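Local atomic coordinates of glutamine synthetase (PDB entry 5ZLI), a protein that belongs to the type I beta glutamine synthetases, with a beta-Grasp domain and a larger catalytic domain in a chain that assembles as a dodecamer. Residues G310-A315 against S340-S345; Y329-P334 against F370-S375; F381-M386 against Q444-E449. One frame throughout, in Å; residues are numbered along the deposited sequence.

How the interactions relate
All three contacts lie in the catalytic domain. Every touching residue of interactions 2 and 3 is buried, whereas L312 and L342, which carry interaction 1, are partly exposed, so that contact comes nearer the surface. The centre of interaction 2 lies about 11 Å from the centre of the chain; those of interactions 1 and 3 lie about 18 and 16 Å away. Interaction 2 is polar: an arginine meets backbone carbonyls. The others are apolar, interaction 1 packing helix 302-313 on strand 341-346, interaction 3 helix 377-393 on the loop before helix 448-466. Interactions 1 and 3 touch where V311 CG2 lies 3.8 Å from I384 O. Interactions 1 and 2 meet at S340 and L332. Loop 370-375 runs on into helix 377-393.

Interaction 1: G310-A315 against S340-S345; sequences GVLRHA and SILTYS
L312 and L342 face each other where the end of helix 302-313 meets strand 341-346 of the catalytic domain, with CA atoms 6.7 Å apart. The apolar contacts divide between the two methyls of L312. L312 CD2 reaches L342 CB at 4.0 Å, and L312 CD1 lies 4.1 Å from Y344 CD1, approaching that ring obliquely, with the two side chains crossing at about a right angle. A315, which opens helix 315-322, adds the third patch: its CB packs 3.6 Å from L342 CD1, with L342 CD2 almost as near.

A second kind of contact sets hydrocarbon against backbone, since L312 CD2 also rests 3.7 Å from L342 O. L342 is the centre of an inverse gamma turn, and its CG stands beside the backbone N (chi1 -72°), which carries both methyls to A315.

Outside the pair, V353 of the neighbouring strand 351-355 packs against L312 and Y344. The hydroxyl of Y344 is hydrogen-bonded to the carbonyl of G399. With no polar pair between the two segments, the helix end and the strand are held together here by van der Waals contact and the burial of apolar surface.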
# COMPACT_ATOMS: atom_id res chain seq x y z
N GLY B 310 -34.96 -51.21 26.02
CA GLY B 310 -35.81 -50.04 26.20
C GLY B 310 -35.18 -48.81 25.59
O GLY B 310 -35.85 -48.05 24.88
N VAL B 311 -33.87 -48.64 25.79
CA VAL B 311 -33.14 -47.55 25.15
C VAL B 311 -33.20 -47.69 23.63
O VAL B 311 -33.38 -46.70 22.91
CB VAL B 311 -31.69 -47.51 25.66
CG1 VAL B 311 -30.81 -46.73 24.70
CG2 VAL B 311 -31.64 -46.91 27.06
N LEU B 312 -33.05 -48.91 23.11
CA LEU B 312 -33.12 -49.12 21.66
C LEU B 312 -34.53 -48.91 21.11
O LEU B 312 -34.67 -48.47 19.96
CB LEU B 312 -32.60 -50.51 21.27
CG LEU B 312 -31.07 -50.63 21.30
CD1 LEU B 312 -30.59 -52.06 21.04
CD2 LEU B 312 -30.41 -49.62 20.32
N ARG B 313 -35.57 -49.28 21.87
CA ARG B 313 -36.94 -49.17 21.37
C ARG B 313 -37.32 -47.72 21.18
O ARG B 313 -37.85 -47.34 20.12
CB ARG B 313 -37.94 -49.80 22.34
CG ARG B 313 -39.39 -49.63 21.91
CD ARG B 313 -39.80 -50.59 20.78
NE ARG B 313 -39.68 -51.99 21.21
CZ ARG B 313 -40.58 -52.62 21.96
NH1 ARG B 313 -41.68 -52.01 22.36
NH2 ARG B 313 -40.37 -53.88 22.30
N HIS B 314 -37.03 -46.90 22.17
CA HIS B 314 -37.38 -45.49 22.13
C HIS B 314 -36.30 -44.67 21.46
O HIS B 314 -36.42 -43.43 21.40
CB HIS B 314 -37.62 -44.97 23.56
CG HIS B 314 -38.55 -45.82 24.36
ND1 HIS B 314 -39.87 -46.03 24.00
CD2 HIS B 314 -38.38 -46.46 25.54
CE1 HIS B 314 -40.45 -46.80 24.90
NE2 HIS B 314 -39.57 -47.07 25.85
N ALA B 315 -35.27 -45.33 20.91
CA ALA B 315 -34.08 -44.64 20.44
C ALA B 315 -34.41 -43.48 19.51
O ALA B 315 -34.01 -42.34 19.76
CB ALA B 315 -33.16 -45.64 19.76
N SER B 340 -25.09 -44.79 12.75
CA SER B 340 -26.35 -44.65 12.03
C SER B 340 -27.26 -45.87 12.21
O SER B 340 -28.45 -45.79 11.87
CB SER B 340 -26.10 -44.42 10.53
OG SER B 340 -27.28 -44.02 9.83
N ILE B 341 -26.75 -46.97 12.79
CA ILE B 341 -27.48 -48.23 12.93
C ILE B 341 -27.64 -48.53 14.42
O ILE B 341 -26.65 -48.52 15.16
CB ILE B 341 -26.75 -49.39 12.23
CG1 ILE B 341 -26.39 -49.06 10.78
CG2 ILE B 341 -27.60 -50.66 12.26
CD1 ILE B 341 -27.55 -48.96 9.85
N LEU B 342 -28.87 -48.86 14.83
CA LEU B 342 -29.21 -49.01 16.25
C LEU B 342 -29.10 -50.47 16.70
O LEU B 342 -30.09 -51.17 16.94
CB LEU B 342 -30.62 -48.48 16.49
CG LEU B 342 -30.86 -46.99 16.45
CD1 LEU B 342 -32.35 -46.72 16.42
CD2 LEU B 342 -30.21 -46.37 17.67
N THR B 343 -27.86 -50.92 16.90
CA THR B 343 -27.62 -52.25 17.44
C THR B 343 -26.47 -52.16 18.44
O THR B 343 -25.84 -51.12 18.60
CB THR B 343 -27.33 -53.27 16.33
OG1 THR B 343 -28.07 -52.92 15.15
CG2 THR B 343 -27.78 -54.66 16.77
N TYR B 344 -26.22 -53.27 19.12
CA TYR B 344 -25.14 -53.36 20.09
C TYR B 344 -24.10 -54.38 19.61
O TYR B 344 -24.41 -55.28 18.83
CB TYR B 344 -25.70 -53.75 21.48
CG TYR B 344 -26.54 -55.05 21.49
CD1 TYR B 344 -27.84 -55.07 20.96
CD2 TYR B 344 -26.02 -56.25 21.98
CE1 TYR B 344 -28.59 -56.25 20.94
CE2 TYR B 344 -26.78 -57.43 21.96
CZ TYR B 344 -28.06 -57.41 21.44
OH TYR B 344 -28.81 -58.57 21.42
N SER B 345 -22.86 -54.20 20.06
CA SER B 345 -21.80 -55.16 19.78
C SER B 345 -20.61 -54.85 20.66
O SER B 345 -20.33 -53.68 20.94
CB SER B 345 -21.39 -55.15 18.30
OG SER B 345 -22.43 -55.68 17.51

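Interaction 2: Y329-P334 against F370-S375; sequences YKRLIP and FPDSSS
The guanidinium of R331 has CB of D372 over one face, 4.2 Å from NH1, and the carbonyl oxygen of F370 at its edge. The second flat group, the F370 ring, turns away from this contact and carries CD of P371 on one face, 3.3 Å above the plane and offset toward the rim. Two turns frame the site in the catalytic domain: an inverse gamma turn centred on L332, just after helix 326-331, and a type I beta turn from D372 to S375, ahead of helix 377-393.

One hydrogen bond spans the segments, from R331 NH1 to F370 O, 3.1 Å long with an angle of 151° at the hydrogen. The oxygen lies only 11° out of the guanidinium plane, whereas the donor sits 56° above the carbonyl plane and so does not follow a lone pair. R331 gets there with CG opposite its backbone N across the CA–CB bond and an extended chain from CG to NE. Its NH2 comes within 3.6 Å of P371 O, a looser approach, but is hydrogen-bonded to the carbonyl of R369.

The carboxylate of D372 is related to the arginine by charge alone: D372 OD2 is 4.1 Å from R331 NH1, well out of the guanidinium plane, and is hydrogen-bonded to S328 OG. N323 ND2 also donates to F370 O, so that one buried carbonyl receives two bonds. Next to R331 in the chain, K330 forms a salt bridge with E474 of a second subunit, placing the contact near a subunit interface.

Within the beta turn, S375 N donates to D372 O at 3.2 Å. Beside the arginine, L332 adds a van der Waals touch, its CD2 methyl resting 4.0 Å from F370 O.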
# COMPACT_ATOMS: atom_id res chain seq x y z
N TYR B 329 -27.07 -34.11 13.34
CA TYR B 329 -27.36 -35.05 12.28
C TYR B 329 -26.38 -34.96 11.12
O TYR B 329 -26.38 -35.86 10.28
CB TYR B 329 -28.79 -34.83 11.82
CG TYR B 329 -29.72 -35.12 12.94
CD1 TYR B 329 -30.26 -36.39 13.11
CD2 TYR B 329 -29.99 -34.15 13.89
CE1 TYR B 329 -31.10 -36.67 14.17
CE2 TYR B 329 -30.84 -34.42 14.96
CZ TYR B 329 -31.39 -35.67 15.09
OH TYR B 329 -32.22 -35.92 16.16
N LYS B 330 -25.56 -33.91 11.04
CA LYS B 330 -24.41 -33.94 10.14
C LYS B 330 -23.33 -34.90 10.61
O LYS B 330 -22.48 -35.29 9.81
CB LYS B 330 -23.85 -32.53 9.99
CG LYS B 330 -24.95 -31.51 9.81
CD LYS B 330 -25.31 -31.35 8.32
CE LYS B 330 -26.72 -30.80 8.19
NZ LYS B 330 -26.98 -29.61 9.01
N ARG B 331 -23.34 -35.25 11.89
CA ARG B 331 -22.42 -36.21 12.47
C ARG B 331 -22.88 -37.65 12.30
O ARG B 331 -22.03 -38.55 12.20
CB ARG B 331 -22.24 -35.88 13.95
CG ARG B 331 -21.59 -36.94 14.78
CD ARG B 331 -21.37 -36.42 16.18
NE ARG B 331 -20.90 -37.45 17.10
CZ ARG B 331 -21.69 -38.28 17.78
NH1 ARG B 331 -23.01 -38.20 17.69
NH2 ARG B 331 -21.15 -39.20 18.57
N LEU B 332 -24.20 -37.89 12.28
CA LEU B 332 -24.78 -39.23 12.22
C LEU B 332 -24.81 -39.79 10.80
O LEU B 332 -25.81 -40.36 10.34
CB LEU B 332 -26.19 -39.17 12.81
CG LEU B 332 -26.21 -38.54 14.22
CD1 LEU B 332 -27.64 -38.43 14.79
CD2 LEU B 332 -25.22 -39.13 15.28
N ILE B 333 -23.66 -39.71 10.14
CA ILE B 333 -23.41 -40.16 8.77
C ILE B 333 -22.37 -41.27 8.85
O ILE B 333 -21.46 -41.22 9.69
CB ILE B 333 -22.97 -38.98 7.89
CG1 ILE B 333 -24.18 -38.21 7.36
CG2 ILE B 333 -22.08 -39.41 6.76
CD1 ILE B 333 -25.17 -37.77 8.37
N PRO B 334 -22.47 -42.29 8.00
CA PRO B 334 -21.57 -43.44 8.12
C PRO B 334 -20.10 -43.08 7.96
O PRO B 334 -19.73 -42.22 7.17
CB PRO B 334 -22.02 -44.35 6.96
CG PRO B 334 -22.75 -43.44 6.01
CD PRO B 334 -23.43 -42.45 6.88
N PHE B 370 -24.30 -42.57 20.26
CA PHE B 370 -25.05 -41.62 19.44
C PHE B 370 -25.24 -40.24 20.06
O PHE B 370 -25.40 -39.28 19.30
CB PHE B 370 -26.40 -42.21 19.04
CG PHE B 370 -27.22 -42.73 20.19
CD1 PHE B 370 -27.09 -44.05 20.60
CD2 PHE B 370 -28.13 -41.93 20.85
CE1 PHE B 370 -27.83 -44.55 21.65
CE2 PHE B 370 -28.87 -42.43 21.92
CZ PHE B 370 -28.71 -43.74 22.31
N PRO B 371 -25.22 -40.04 21.38
CA PRO B 371 -25.40 -38.67 21.90
C PRO B 371 -24.20 -37.76 21.64
O PRO B 371 -23.07 -38.21 21.43
CB PRO B 371 -25.64 -38.87 23.40
CG PRO B 371 -25.30 -40.24 23.68
CD PRO B 371 -25.30 -41.04 22.46
N ASP B 372 -24.48 -36.45 21.66
CA ASP B 372 -23.48 -35.39 21.50
C ASP B 372 -23.70 -34.27 22.51
O ASP B 372 -24.69 -34.24 23.24
CB ASP B 372 -23.47 -34.81 20.08
CG ASP B 372 -24.85 -34.38 19.59
OD1 ASP B 372 -25.47 -33.51 20.24
OD2 ASP B 372 -25.30 -34.90 18.53
N SER B 373 -22.76 -33.34 22.53
CA SER B 373 -22.78 -32.30 23.56
C SER B 373 -23.72 -31.15 23.24
O SER B 373 -23.96 -30.31 24.11
CB SER B 373 -21.37 -31.77 23.82
OG SER B 373 -20.46 -32.83 24.10
N SER B 374 -24.31 -31.13 22.05
CA SER B 374 -25.39 -30.19 21.79
C SER B 374 -26.61 -30.52 22.63
O SER B 374 -27.60 -29.78 22.62
CB SER B 374 -25.71 -30.15 20.28
OG SER B 374 -27.06 -30.45 19.98
N SER B 375 -26.59 -31.66 23.29
CA SER B 375 -27.68 -32.06 24.15
C SER B 375 -27.59 -31.35 25.50
O SER B 375 -26.51 -31.14 26.04
CB SER B 375 -27.64 -33.57 24.34
OG SER B 375 -26.38 -33.94 24.88

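Interaction 3: F381-M386 against Q444-E449; sequences FAAILM and QVFSEE
M386 reaches from helix 377-393 toward V445 and F446, in the loop that leads into helix 448-466, and its atoms can be taken in turn. CB leaves the helix in the direction of the loop. M386 CG, placed beside the backbone N by a chi1 of -64°, lies 3.9 Å from CE1 of F446, which it approaches obliquely to the ring. The chain then bends at chi2 and again at chi3, and this double bend turns it from the phenylalanine to the valine. M386 SD is 3.9 Å from CG1 of V445 and equally far from CG2. M386 CE, the tip, comes to 3.6 Å from V445 CG2, so the methionine and valine side chains meet tip to tip, whereas M386 and F446 slide past each other in opposite directions.

F446 enters one turn earlier along the helix, leading with CZ. F446 CZ is 3.8 Å from CB of A382 and the same distance from CB of A383. It also lies 3.6 Å from A383 N, which sits at the ring edge near its plane; so close an approach to the helix backbone is consistent with the small side chains of A382 and A383.

Helices on several sides enclose the contact. F321 of helix 315-322 makes an edge-to-face pair with the F446 ring, L440 of helix 438-441 packs against A383, M386 and F446, and A121 of helix 114-128 touches A382 and V445. Carbon and sulfur supply all the side-chain atoms that meet between the two segments, which implies that loop and helix cohere through dispersion and the exclusion of water from these nonpolar groups, without a directional polar bond between them.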
# COMPACT_ATOMS: atom_id res chain seq x y z
N PHE B 381 -29.49 -37.21 30.07
CA PHE B 381 -29.35 -38.28 31.05
C PHE B 381 -30.70 -38.71 31.59
O PHE B 381 -31.03 -39.91 31.61
CB PHE B 381 -28.43 -37.84 32.18
CG PHE B 381 -27.05 -37.55 31.75
CD1 PHE B 381 -26.59 -37.99 30.53
CD2 PHE B 381 -26.21 -36.80 32.55
CE1 PHE B 381 -25.32 -37.72 30.13
CE2 PHE B 381 -24.94 -36.52 32.14
CZ PHE B 381 -24.50 -36.99 30.94
N ALA B 382 -31.52 -37.73 32.00
CA ALA B 382 -32.86 -38.03 32.48
C ALA B 382 -33.60 -38.92 31.50
O ALA B 382 -34.18 -39.94 31.88
CB ALA B 382 -33.63 -36.74 32.72
N ALA B 383 -33.64 -38.53 30.23
CA ALA B 383 -34.36 -39.32 29.22
C ALA B 383 -33.73 -40.71 28.98
O ALA B 383 -34.44 -41.70 28.82
CB ALA B 383 -34.46 -38.52 27.92
N ILE B 384 -32.41 -40.80 28.91
CA ILE B 384 -31.79 -42.11 28.75
C ILE B 384 -32.21 -43.04 29.87
O ILE B 384 -32.52 -44.22 29.63
CB ILE B 384 -30.27 -41.98 28.64
CG1 ILE B 384 -29.92 -41.60 27.20
CG2 ILE B 384 -29.58 -43.24 29.09
CD1 ILE B 384 -28.61 -40.91 27.05
N LEU B 385 -32.25 -42.54 31.11
CA LEU B 385 -32.65 -43.40 32.22
C LEU B 385 -34.12 -43.76 32.13
O LEU B 385 -34.49 -44.91 32.37
CB LEU B 385 -32.31 -42.76 33.55
CG LEU B 385 -32.85 -43.62 34.70
CD1 LEU B 385 -32.18 -45.00 34.80
CD2 LEU B 385 -32.66 -42.85 36.03
N MET B 386 -34.98 -42.82 31.76
CA MET B 386 -36.41 -43.14 31.63
C MET B 386 -36.66 -44.16 30.53
O MET B 386 -37.66 -44.89 30.59
CB MET B 386 -37.24 -41.89 31.33
CG MET B 386 -37.28 -40.81 32.39
SD MET B 386 -37.89 -41.28 34.01
CE MET B 386 -39.63 -41.54 33.70
N GLN B 444 -44.64 -38.11 36.03
CA GLN B 444 -44.60 -36.68 35.76
C GLN B 444 -43.17 -36.15 35.66
O GLN B 444 -42.91 -34.96 35.90
CB GLN B 444 -45.42 -35.92 36.82
CG GLN B 444 -46.89 -36.33 36.85
CD GLN B 444 -47.61 -36.16 35.50
OE1 GLN B 444 -47.59 -35.08 34.90
NE2 GLN B 444 -48.23 -37.24 35.02
N VAL B 445 -42.24 -37.04 35.30
CA VAL B 445 -40.82 -36.67 35.21
C VAL B 445 -40.64 -35.65 34.10
O VAL B 445 -40.04 -34.58 34.29
CB VAL B 445 -39.94 -37.92 35.01
CG1 VAL B 445 -38.46 -37.55 34.84
CG2 VAL B 445 -40.08 -38.91 36.16
N PHE B 446 -41.20 -35.94 32.94
CA PHE B 446 -41.30 -35.02 31.82
C PHE B 446 -42.79 -34.68 31.74
O PHE B 446 -43.58 -35.41 31.16
CB PHE B 446 -40.79 -35.68 30.51
CG PHE B 446 -39.28 -35.91 30.46
CD1 PHE B 446 -38.66 -36.82 31.31
CD2 PHE B 446 -38.50 -35.29 29.50
CE1 PHE B 446 -37.32 -37.04 31.25
CE2 PHE B 446 -37.15 -35.52 29.43
CZ PHE B 446 -36.56 -36.40 30.31
N SER B 447 -43.18 -33.58 32.36
CA SER B 447 -44.56 -33.15 32.24
C SER B 447 -44.87 -32.74 30.80
O SER B 447 -43.98 -32.34 30.04
CB SER B 447 -44.85 -32.03 33.21
OG SER B 447 -44.43 -30.80 32.69
N GLU B 448 -46.14 -32.85 30.41
CA GLU B 448 -46.47 -32.60 29.01
C GLU B 448 -46.28 -31.14 28.64
O GLU B 448 -45.84 -30.84 27.52
CB GLU B 448 -47.89 -33.05 28.70
CG GLU B 448 -48.40 -32.64 27.31
CD GLU B 448 -48.16 -33.64 26.20
OE1 GLU B 448 -47.57 -34.72 26.46
OE2 GLU B 448 -48.59 -33.33 25.06
N GLU B 449 -46.60 -30.21 29.55
CA GLU B 449 -46.31 -28.81 29.28
C GLU B 449 -44.86 -28.64 28.83
O GLU B 449 -44.59 -28.08 27.77
CB GLU B 449 -46.63 -27.94 30.49
CG GLU B 449 -48.02 -27.33 30.38
CD GLU B 449 -48.72 -27.09 31.72
OE1 GLU B 449 -49.97 -27.06 31.74
OE2 GLU B 449 -48.01 -26.92 32.73